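Local coordinates for uncharacterized protein MJ0764 (Methanocaldococcus jannaschii, PDB 2B8M) that is of unknown function but adopts the double-stranded beta-helix fold of the RmlC-like cupins, whose barrel in relatives commonly houses a metal or small-molecule site, at residues A[28-34]-A[94-100]; A[39-45]-A[82-87]; A[45-49]-A[104-108]. All blocks are in the same frame, centred on the assembly; numbering follows the deposited sequence.

Contact 1 (A[28-34]-A[94-100]). With SO4 (sulfate ion), chain B.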
loop_
_atom_site.group_PDB
_atom_site.type_symbol
_atom_site.label_atom_id
_atom_site.label_comp_id
_atom_site.label_asym_id
_atom_site.label_seq_id
_atom_site.Cartn_x
_atom_site.Cartn_y
_atom_site.Cartn_z
ATOM N N GLN A 28 1.782 -0.746 9.774
ATOM C CA GLN A 28 0.344 -0.565 9.770
ATOM C C GLN A 28 -0.120 -0.234 8.354
ATOM O O GLN A 28 0.515 0.540 7.625
ATOM C CB GLN A 28 -0.117 0.516 10.734
ATOM C CG GLN A 28 0.210 0.287 12.142
ATOM C CD GLN A 28 -0.121 1.493 13.005
ATOM O OE1 GLN A 28 0.219 2.642 12.667
ATOM N NE2 GLN A 28 -0.785 1.252 14.120
ATOM N N ILE A 29 -1.212 -0.871 7.944
ATOM C CA ILE A 29 -1.811 -0.591 6.652
ATOM C C ILE A 29 -3.312 -0.413 6.835
ATOM O O ILE A 29 -4.018 -1.315 7.281
ATOM C CB ILE A 29 -1.503 -1.695 5.591
ATOM C CG1 ILE A 29 0.005 -1.987 5.496
ATOM C CG2 ILE A 29 -2.071 -1.278 4.221
ATOM C CD1 ILE A 29 0.375 -3.088 4.563
ATOM N N ASN A 30 -3.802 0.765 6.474
ATOM C CA ASN A 30 -5.222 1.090 6.532
ATOM C C ASN A 30 -5.760 1.362 5.138
ATOM O O ASN A 30 -5.009 1.742 4.236
ATOM C CB ASN A 30 -5.442 2.288 7.474
ATOM C CG ASN A 30 -4.837 2.070 8.813
ATOM O OD1 ASN A 30 -4.801 0.934 9.311
ATOM N ND2 ASN A 30 -4.350 3.135 9.432
ATOM N N HIS A 31 -7.075 1.166 4.968
ATOM C CA HIS A 31 -7.761 1.452 3.738
ATOM C C HIS A 31 -8.849 2.473 4.031
ATOM O O HIS A 31 -9.663 2.281 4.924
ATOM C CB HIS A 31 -8.343 0.186 3.184
ATOM C CG HIS A 31 -9.242 0.401 2.006
ATOM N ND1 HIS A 31 -10.583 0.129 2.058
ATOM C CD2 HIS A 31 -8.995 0.882 0.767
ATOM C CE1 HIS A 31 -11.127 0.403 0.882
ATOM N NE2 HIS A 31 -10.181 0.844 0.077
ATOM N N ILE A 32 -8.832 3.569 3.298
ATOM C CA ILE A 32 -9.760 4.668 3.553
ATOM C C ILE A 32 -10.514 5.063 2.263
ATOM O O ILE A 32 -9.919 5.186 1.200
ATOM C CB ILE A 32 -9.061 5.908 4.158
ATOM C CG1 ILE A 32 -8.358 5.498 5.471
ATOM C CG2 ILE A 32 -10.065 7.012 4.421
ATOM C CD1 ILE A 32 -7.534 6.510 6.069
ATOM N N VAL A 33 -11.828 5.216 2.407
ATOM C CA VAL A 33 -12.674 5.812 1.409
ATOM C C VAL A 33 -13.369 7.009 1.987
ATOM O O VAL A 33 -14.033 6.916 3.041
ATOM C CB VAL A 33 -13.708 4.797 0.855
ATOM C CG1 VAL A 33 -14.549 5.420 -0.263
ATOM C CG2 VAL A 33 -12.982 3.578 0.373
ATOM N N LEU A 34 -13.222 8.140 1.289
ATOM C CA LEU A 34 -13.897 9.373 1.665
ATOM C C LEU A 34 -14.710 9.827 0.511
ATOM O O LEU A 34 -14.172 10.223 -0.538
ATOM C CB LEU A 34 -12.878 10.475 2.026
ATOM C CG LEU A 34 -11.966 10.189 3.218
ATOM C CD1 LEU A 34 -11.044 11.369 3.394
ATOM C CD2 LEU A 34 -12.785 9.945 4.487
ATOM N N LEU A 94 -12.765 9.427 -2.905
ATOM C CA LEU A 94 -11.326 9.362 -2.744
ATOM C C LEU A 94 -11.064 8.090 -2.008
ATOM O O LEU A 94 -11.668 7.873 -0.956
ATOM C CB LEU A 94 -10.819 10.480 -1.853
ATOM C CG LEU A 94 -9.407 10.499 -1.233
ATOM C CD1 LEU A 94 -8.305 10.459 -2.292
ATOM C CD2 LEU A 94 -9.233 11.711 -0.432
ATOM N N GLU A 95 -10.177 7.284 -2.564
ATOM C CA GLU A 95 -9.797 6.008 -2.004
ATOM C C GLU A 95 -8.275 5.922 -1.929
ATOM O O GLU A 95 -7.589 6.129 -2.929
ATOM C CB GLU A 95 -10.372 4.856 -2.844
ATOM C CG GLU A 95 -10.170 3.534 -2.181
ATOM C CD GLU A 95 -10.771 2.375 -2.938
ATOM O OE1 GLU A 95 -11.370 2.620 -4.002
ATOM O OE2 GLU A 95 -10.632 1.215 -2.478
ATOM N N PHE A 96 -7.756 5.596 -0.748
ATOM C CA PHE A 96 -6.298 5.463 -0.553
ATOM C C PHE A 96 -5.962 4.401 0.480
ATOM O O PHE A 96 -6.813 4.034 1.303
ATOM C CB PHE A 96 -5.614 6.797 -0.243
ATOM C CG PHE A 96 -6.140 7.491 0.940
ATOM C CD1 PHE A 96 -7.342 8.156 0.881
ATOM C CD2 PHE A 96 -5.441 7.494 2.131
ATOM C CE1 PHE A 96 -7.843 8.829 2.013
ATOM C CE2 PHE A 96 -5.920 8.131 3.253
ATOM C CZ PHE A 96 -7.138 8.791 3.204
ATOM N N PHE A 97 -4.731 3.917 0.418
ATOM C CA PHE A 97 -4.141 3.167 1.503
ATOM C C PHE A 97 -3.164 4.019 2.264
ATOM O O PHE A 97 -2.508 4.879 1.689
ATOM C CB PHE A 97 -3.440 1.908 1.003
ATOM C CG PHE A 97 -4.382 0.956 0.328
ATOM C CD1 PHE A 97 -4.669 1.075 -1.030
ATOM C CD2 PHE A 97 -5.010 -0.040 1.068
ATOM C CE1 PHE A 97 -5.568 0.215 -1.603
ATOM C CE2 PHE A 97 -5.889 -0.911 0.477
ATOM C CZ PHE A 97 -6.176 -0.781 -0.841
ATOM N N VAL A 98 -3.066 3.729 3.552
ATOM C CA VAL A 98 -2.129 4.379 4.437
ATOM C C VAL A 98 -1.156 3.307 4.887
ATOM O O VAL A 98 -1.582 2.291 5.400
ATOM C CB VAL A 98 -2.820 4.955 5.677
ATOM C CG1 VAL A 98 -1.836 5.579 6.600
ATOM C CG2 VAL A 98 -3.875 5.985 5.289
ATOM N N VAL A 99 0.140 3.537 4.650
ATOM C CA VAL A 99 1.178 2.613 5.046
ATOM C C VAL A 99 2.034 3.343 6.062
ATOM O O VAL A 99 2.509 4.452 5.828
ATOM C CB VAL A 99 2.042 2.181 3.846
ATOM C CG1 VAL A 99 3.258 1.372 4.321
ATOM C CG2 VAL A 99 1.214 1.456 2.812
ATOM N N LYS A 100 2.218 2.736 7.223
ATOM C CA LYS A 100 2.993 3.375 8.272
ATOM C C LYS A 100 4.064 2.413 8.731
ATOM O O LYS A 100 3.792 1.255 9.053
ATOM C CB LYS A 100 2.088 3.806 9.429
ATOM C CG LYS A 100 0.990 4.782 9.046
ATOM C CD LYS A 100 -0.083 4.834 10.100
ATOM C CE LYS A 100 0.457 5.297 11.412
ATOM N NZ LYS A 100 -0.593 5.335 12.465
HETATM S S SO4 B . -2.671 4.512 15.169
HETATM O O1 SO4 B . -1.418 3.826 15.493
HETATM O O2 SO4 B . -3.562 3.594 14.452
HETATM O O3 SO4 B . -3.335 4.967 16.390
HETATM O O4 SO4 B . -2.395 5.670 14.330
#
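Q28 pairs with K100 and L34 with L94 at the two ends of an antiparallel strand pair, 28-34 against 94-100, whose axes come within 4.6 Å at 164°. In the double-stranded beta-helix of the cupins these are neighbouring central strands of the five-stranded sheet, 28-34 flanked further by 17-23 and 94-100 by 49-55. Hydrogen-bonded and non-hydrogen-bonded pairs alternate without a break, so side chains fall by turns on the two faces.

On the face of I32, L34, F96 and V98, branched residues and a ring fill the inside of the sandwich. I32 lies alongside F96, its CB over one face of the ring, 3.9 Å from the centroid, while CD1 reaches V98 CG2 at 3.8 Å. F96 holds CG between its backbone N and carbonyl carbon (chi1 57°), which swings the ring across to I32.

The other face carries H31, F97 and E95. H31 CD2 sits over a face of the F97 ring near its rim, 3.6 Å from CE2, and the two rings meet obliquely. With ND1 bonded to E19, both imidazole nitrogens are engaged and the ring's rotation is fixed. On this face I29, F97 and V99 also pack against the second subunit.

At the outer end K100 NZ makes a weak bond to Q28 OE1 and a stronger one to OD1 of N46, and lies 2.6 Å from O4 of a sulfate whose O1 accepts a bond from Q28 NE2. H31 NE2 gives a nearly straight bond of 2.6 Å to the anti side of E95 OE2, in the imidazole plane but 19° out of the carboxylate plane.

Contact 2 (A[39-45]-A[82-87]); sequences QMPKHYS and VKMLIQ. With EDO (1,2-ethanediol), chain H; SO4 (sulfate ion), chain C.
M84 and H43 exchange two backbone hydrogen bonds: M84 N gives the shorter to H43 O, 2.8 Å, and H43 N the longer to M84 O. Beside them S45 and V82 meet twice, S45 N reaching V82 O from above the carbonyl plane while V82 N donates to S45 OG at 3.0 Å. A small serine suits this turn because its OG, bonded also to P79 O, sits close to its own backbone. Farther along, M40 N donates to I86 O, and between these places a water joins P41 O to I86 N where the register shifts.

H43 ND1 bonds in its ring plane to P41 O, which fixes the rotation of the imidazole; H43 NE2 is hydrogen-bonded to O2 of an ethanediol, probably from the crystallisation liquor, at 2.9 Å. CG of M84, like M40 a selenomethionine, lies over one face of this ring, 4.1 Å from the centroid. Outside, K83 CB covers a face of Y44, 3.8 Å from the centroid, and its chain, bent at chi3 (54°), runs on past Y44 OH. A glycine in place of K83 would probably leave that face of Y44 without its aliphatic cover. K42 NZ lies beside a sulfate ion, probably of the same origin, and L85 CD1 packs on M40 O at 3.3 Å.

The M40 and I86 side chains turn inward to L34 of strand 28-35, so the edge of the smaller sheet closes on the larger one, in the two-sheet barrel of the cupin double-stranded beta-helix.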
loop_
_atom_site.group_PDB
_atom_site.type_symbol
_atom_site.label_atom_id
_atom_site.label_comp_id
_atom_site.label_asym_id
_atom_site.label_seq_id
_atom_site.Cartn_x
_atom_site.Cartn_y
_atom_site.Cartn_z
ATOM N N GLN A 39 -13.809 14.226 5.561
ATOM C CA GLN A 39 -12.408 14.369 5.886
ATOM C C GLN A 39 -12.014 13.531 7.083
ATOM O O GLN A 39 -12.862 13.126 7.861
ATOM C CB GLN A 39 -12.073 15.818 6.147
ATOM C CG GLN A 39 -12.750 16.459 7.335
ATOM C CD GLN A 39 -12.648 17.954 7.252
ATOM O OE1 GLN A 39 -13.182 18.541 6.323
ATOM N NE2 GLN A 39 -11.925 18.581 8.183
HETATM N N MSE A 40 -10.707 13.316 7.219
HETATM C CA MSE A 40 -10.131 12.636 8.383
HETATM C C MSE A 40 -9.773 13.628 9.509
HETATM O O MSE A 40 -9.648 14.827 9.288
HETATM C CB MSE A 40 -8.878 11.856 7.983
HETATM C CG MSE A 40 -9.086 10.834 6.894
HETATM SE SE MSE A 40 -10.233 9.405 7.496
HETATM C CE MSE A 40 -9.007 8.528 8.789
ATOM N N PRO A 41 -9.579 13.114 10.737
ATOM C CA PRO A 41 -9.202 14.013 11.834
ATOM C C PRO A 41 -7.869 14.690 11.583
ATOM O O PRO A 41 -6.959 14.066 11.018
ATOM C CB PRO A 41 -9.117 13.062 13.043
ATOM C CG PRO A 41 -10.062 11.968 12.682
ATOM C CD PRO A 41 -9.737 11.745 11.228
ATOM N N LYS A 42 -7.754 15.942 12.000
ATOM C CA LYS A 42 -6.460 16.614 11.996
ATOM C C LYS A 42 -5.601 16.056 13.117
ATOM O O LYS A 42 -6.064 15.881 14.242
ATOM C CB LYS A 42 -6.597 18.125 12.165
ATOM C CG LYS A 42 -5.268 18.858 12.046
ATOM C CD LYS A 42 -5.417 20.348 12.146
ATOM C CE LYS A 42 -5.954 20.911 10.871
ATOM N NZ LYS A 42 -5.698 22.382 10.805
ATOM N N HIS A 43 -4.348 15.772 12.808
ATOM C CA HIS A 43 -3.463 15.124 13.771
ATOM C C HIS A 43 -2.034 15.197 13.283
ATOM O O HIS A 43 -1.785 15.508 12.136
ATOM C CB HIS A 43 -3.856 13.644 13.979
ATOM C CG HIS A 43 -3.603 12.772 12.794
ATOM N ND1 HIS A 43 -4.392 12.816 11.665
ATOM C CD2 HIS A 43 -2.638 11.852 12.544
ATOM C CE1 HIS A 43 -3.937 11.943 10.781
ATOM N NE2 HIS A 43 -2.876 11.344 11.289
ATOM N N TYR A 44 -1.106 14.887 14.170
ATOM C CA TYR A 44 0.322 14.767 13.815
ATOM C C TYR A 44 0.597 13.314 13.534
ATOM O O TYR A 44 0.193 12.424 14.318
ATOM C CB TYR A 44 1.195 15.202 14.974
ATOM C CG TYR A 44 1.215 16.688 15.170
ATOM C CD1 TYR A 44 0.103 17.353 15.703
ATOM C CD2 TYR A 44 2.307 17.442 14.764
ATOM C CE1 TYR A 44 0.102 18.737 15.852
ATOM C CE2 TYR A 44 2.327 18.816 14.914
ATOM C CZ TYR A 44 1.231 19.463 15.475
ATOM O OH TYR A 44 1.265 20.832 15.612
ATOM N N SER A 45 1.304 13.049 12.442
ATOM C CA SER A 45 1.613 11.674 12.080
ATOM C C SER A 45 2.368 11.024 13.202
ATOM O O SER A 45 3.269 11.643 13.760
ATOM C CB SER A 45 2.478 11.617 10.830
ATOM O OG SER A 45 3.546 12.534 10.958
ATOM N N VAL A 82 4.359 15.283 11.840
ATOM C CA VAL A 82 3.927 16.368 10.976
ATOM C C VAL A 82 2.391 16.513 11.097
ATOM O O VAL A 82 1.644 15.512 10.971
ATOM C CB VAL A 82 4.320 16.080 9.494
ATOM C CG1 VAL A 82 3.669 17.061 8.525
ATOM C CG2 VAL A 82 5.822 16.121 9.304
ATOM N N LYS A 83 1.924 17.742 11.284
ATOM C CA LYS A 83 0.500 18.028 11.359
ATOM C C LYS A 83 -0.117 17.918 9.991
ATOM O O LYS A 83 0.351 18.583 9.035
ATOM C CB LYS A 83 0.248 19.419 11.894
ATOM C CG LYS A 83 -1.204 19.709 12.142
ATOM C CD LYS A 83 -1.403 20.868 13.098
ATOM C CE LYS A 83 -0.674 22.124 12.677
ATOM N NZ LYS A 83 -0.967 23.274 13.541
HETATM N N MSE A 84 -1.121 17.059 9.890
HETATM C CA MSE A 84 -1.770 16.811 8.618
HETATM C C MSE A 84 -3.282 16.774 8.676
HETATM O O MSE A 84 -3.912 16.454 9.705
HETATM C CB MSE A 84 -1.323 15.481 8.023
HETATM C CG MSE A 84 -1.578 14.304 8.942
HETATM SE SE MSE A 84 -0.736 12.648 8.303
HETATM C CE MSE A 84 -1.684 12.493 6.716
ATOM N N LEU A 85 -3.852 17.147 7.546
ATOM C CA LEU A 85 -5.279 16.992 7.314
ATOM C C LEU A 85 -5.527 16.472 5.900
ATOM O O LEU A 85 -4.978 17.030 4.926
ATOM C CB LEU A 85 -5.952 18.324 7.429
ATOM C CG LEU A 85 -7.440 18.359 7.125
ATOM C CD1 LEU A 85 -8.154 17.478 8.106
ATOM C CD2 LEU A 85 -7.943 19.761 7.101
ATOM N N ILE A 86 -6.341 15.414 5.823
ATOM C CA ILE A 86 -6.778 14.831 4.579
ATOM C C ILE A 86 -8.232 15.098 4.381
ATOM O O ILE A 86 -9.066 14.677 5.187
ATOM C CB ILE A 86 -6.552 13.302 4.565
ATOM C CG1 ILE A 86 -5.049 12.980 4.582
ATOM C CG2 ILE A 86 -7.176 12.636 3.361
ATOM C CD1 ILE A 86 -4.775 11.498 4.831
ATOM N N GLN A 87 -8.540 15.724 3.262
ATOM C CA GLN A 87 -9.905 16.039 2.862
ATOM C C GLN A 87 -10.185 15.553 1.448
ATOM O O GLN A 87 -9.280 15.491 0.614
ATOM C CB GLN A 87 -10.144 17.545 2.880
ATOM C CG GLN A 87 -9.878 18.263 4.178
ATOM C CD GLN A 87 -10.015 19.735 3.964
ATOM O OE1 GLN A 87 -11.020 20.363 4.358
ATOM N NE2 GLN A 87 -9.028 20.312 3.306
HETATM C C1 EDO H . -2.855 8.514 7.798
HETATM O O1 EDO H . -4.230 8.857 7.709
HETATM C C2 EDO H . -2.087 9.507 8.646
HETATM O O2 EDO H . -1.838 8.998 9.952
HETATM S S SO4 C . -7.819 24.333 12.776
HETATM O O1 SO4 C . -6.507 24.975 12.679
HETATM O O2 SO4 C . -8.786 25.100 11.950
HETATM O O3 SO4 C . -7.671 22.979 12.220
HETATM O O4 SO4 C . -8.303 24.338 14.176
HETATM O O HOH W 1 -6.075 13.865 8.362
HETATM O O HOH W 2 -4.262 23.620 13.657
#

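Contact 3 (A[45-49]-A[104-108]); sequences SNSYV and PKKLN. With SO4 (sulfate ion), chain B.
N46 and P104 meet through a water and by direct packing. The water donates to N46 O and to P104 O, 2.8 Å from each, tying together two backbone carbonyls that could not bond to one another. Sulfate binding is the other polar theme: N46 ND2 donates to O4 of the ion at 3.1 Å, with a weak second bond to O1. The other end of the same amide, OD1, accepts a bond from K100 NZ, so an asparagine serves here by offering a donor to the anion and an acceptor to the lysine. K20 and Q28 also bind this sulfate, which probably came from the crystallisation liquor.

Both segments are loops at one end of the cupin barrel: 45-49 leads from strand 43-44 into strand 49-55, whereas the loop 104-108 belongs to the C-terminal tail that follows strand 93-100. Part of the tail is coiled into a turn in which L107 N bonds to P104 O.

The van der Waals contacts involve two tail residues. P104 presses CG against the N46 amide, 3.3 Å from OD1, and the rigid ring suits the start of the turn. N46 holds its CG between the backbone N and carbonyl carbon (chi1 62°), which brings the amide beside the proline. L107 CD1 touches both S47 and Y48, lying 3.7 Å from S47 OG, whose own hydrogen bond is with P102 O. On the Y48 side the same methyl lies 3.9 Å from CE2, and the two side chains cross at about a right angle. The Y48 ring stacks on H26 of the second subunit.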
loop_
_atom_site.group_PDB
_atom_site.type_symbol
_atom_site.label_atom_id
_atom_site.label_comp_id
_atom_site.label_asym_id
_atom_site.label_seq_id
_atom_site.Cartn_x
_atom_site.Cartn_y
_atom_site.Cartn_z
ATOM N N SER A 45 1.304 13.049 12.442
ATOM C CA SER A 45 1.613 11.674 12.080
ATOM C C SER A 45 2.368 11.024 13.202
ATOM O O SER A 45 3.269 11.643 13.760
ATOM C CB SER A 45 2.478 11.617 10.830
ATOM O OG SER A 45 3.546 12.534 10.958
ATOM N N ASN A 46 2.016 9.783 13.548
ATOM C CA ASN A 46 2.723 9.074 14.621
ATOM C C ASN A 46 3.686 8.013 14.098
ATOM O O ASN A 46 4.234 7.241 14.873
ATOM C CB ASN A 46 1.767 8.449 15.654
ATOM C CG ASN A 46 0.838 7.385 15.067
ATOM O OD1 ASN A 46 0.889 7.033 13.871
ATOM N ND2 ASN A 46 -0.025 6.858 15.929
ATOM N N SER A 47 3.892 8.009 12.795
ATOM C CA SER A 47 5.028 7.332 12.212
ATOM C C SER A 47 5.296 7.957 10.880
ATOM O O SER A 47 4.671 8.949 10.504
ATOM C CB SER A 47 4.770 5.826 12.075
ATOM O OG SER A 47 5.952 5.053 11.755
ATOM N N TYR A 48 6.195 7.333 10.116
ATOM C CA TYR A 48 6.466 7.735 8.754
ATOM C C TYR A 48 5.354 7.176 7.865
ATOM O O TYR A 48 5.027 5.978 7.912
ATOM C CB TYR A 48 7.854 7.250 8.309
ATOM C CG TYR A 48 8.936 7.861 9.103
ATOM C CD1 TYR A 48 9.490 9.081 8.738
ATOM C CD2 TYR A 48 9.369 7.252 10.275
ATOM C CE1 TYR A 48 10.492 9.641 9.520
ATOM C CE2 TYR A 48 10.332 7.810 11.048
ATOM C CZ TYR A 48 10.898 9.017 10.664
ATOM O OH TYR A 48 11.876 9.611 11.473
ATOM N N VAL A 49 4.757 8.054 7.060
ATOM C CA VAL A 49 3.490 7.750 6.345
ATOM C C VAL A 49 3.661 7.807 4.849
ATOM O O VAL A 49 4.290 8.721 4.322
ATOM C CB VAL A 49 2.374 8.743 6.740
ATOM C CG1 VAL A 49 1.057 8.530 5.924
ATOM C CG2 VAL A 49 2.119 8.678 8.229
ATOM N N PRO A 104 4.035 2.804 15.200
ATOM C CA PRO A 104 4.153 3.973 16.073
ATOM C C PRO A 104 4.797 3.687 17.439
ATOM O O PRO A 104 5.522 4.522 17.978
ATOM C CB PRO A 104 2.708 4.431 16.203
ATOM C CG PRO A 104 2.081 4.086 14.879
ATOM C CD PRO A 104 2.752 2.808 14.465
ATOM N N LYS A 105 4.577 2.505 18.001
ATOM C CA LYS A 105 5.136 2.235 19.322
ATOM C C LYS A 105 6.657 2.319 19.316
ATOM O O LYS A 105 7.278 2.690 20.333
ATOM C CB LYS A 105 4.648 0.897 19.880
ATOM C CG LYS A 105 5.274 -0.339 19.236
ATOM C CD LYS A 105 4.483 -1.583 19.666
ATOM C CE LYS A 105 5.055 -2.851 19.081
ATOM N NZ LYS A 105 4.422 -4.023 19.769
ATOM N N LYS A 106 7.265 2.013 18.174
ATOM C CA LYS A 106 8.707 2.016 18.059
ATOM C C LYS A 106 9.261 3.420 18.082
ATOM O O LYS A 106 10.437 3.620 18.361
ATOM C CB LYS A 106 9.167 1.280 16.804
ATOM C CG LYS A 106 8.743 -0.184 16.758
ATOM C CD LYS A 106 9.410 -1.059 17.814
ATOM C CE LYS A 106 9.144 -2.539 17.530
ATOM N N LEU A 107 8.418 4.404 17.804
ATOM C CA LEU A 107 8.875 5.777 17.813
ATOM C C LEU A 107 8.495 6.466 19.105
ATOM O O LEU A 107 8.833 7.650 19.311
ATOM C CB LEU A 107 8.304 6.505 16.623
ATOM C CG LEU A 107 8.884 5.996 15.298
ATOM C CD1 LEU A 107 8.222 6.689 14.182
ATOM C CD2 LEU A 107 10.379 6.237 15.251
ATOM N N ASN A 108 7.831 5.728 19.991
ATOM C CA ASN A 108 7.352 6.309 21.236
ATOM C C ASN A 108 8.293 5.977 22.390
ATOM O O ASN A 108 7.946 5.274 23.353
ATOM C CB ASN A 108 5.929 5.880 21.536
ATOM C CG ASN A 108 5.318 6.694 22.643
ATOM O OD1 ASN A 108 5.808 7.790 22.974
ATOM N ND2 ASN A 108 4.263 6.168 23.240
HETATM S S SO4 B . -2.671 4.512 15.169
HETATM O O1 SO4 B . -1.418 3.826 15.493
HETATM O O2 SO4 B . -3.562 3.594 14.452
HETATM O O3 SO4 B . -3.335 4.967 16.390
HETATM O O4 SO4 B . -2.395 5.670 14.330
HETATM O O HOH W 3 4.765 7.193 17.573
#

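In the fold
The centre of contact 1 lies about 4 Å from the centre of the chain, within the five-stranded sheet; contact 2, its centre about 13 Å from that of contact 1, belongs to the four-stranded sheet opposite. Along the chain contact 2 is nested inside the loop closed by contact 1, since strand 28-35 leads to 43-44 and strand 83-87 to 93-100. The sheets meet where I32 packs on M40 and F96 on I86, joining the walls of the barrel. Contact 3 alternates with both in sequence and ties the C-terminal tail to the loop after strand 43-44. It shares S45 with contact 2 and a sulfate with contact 1, their centres about 14 and 16 Å from its own.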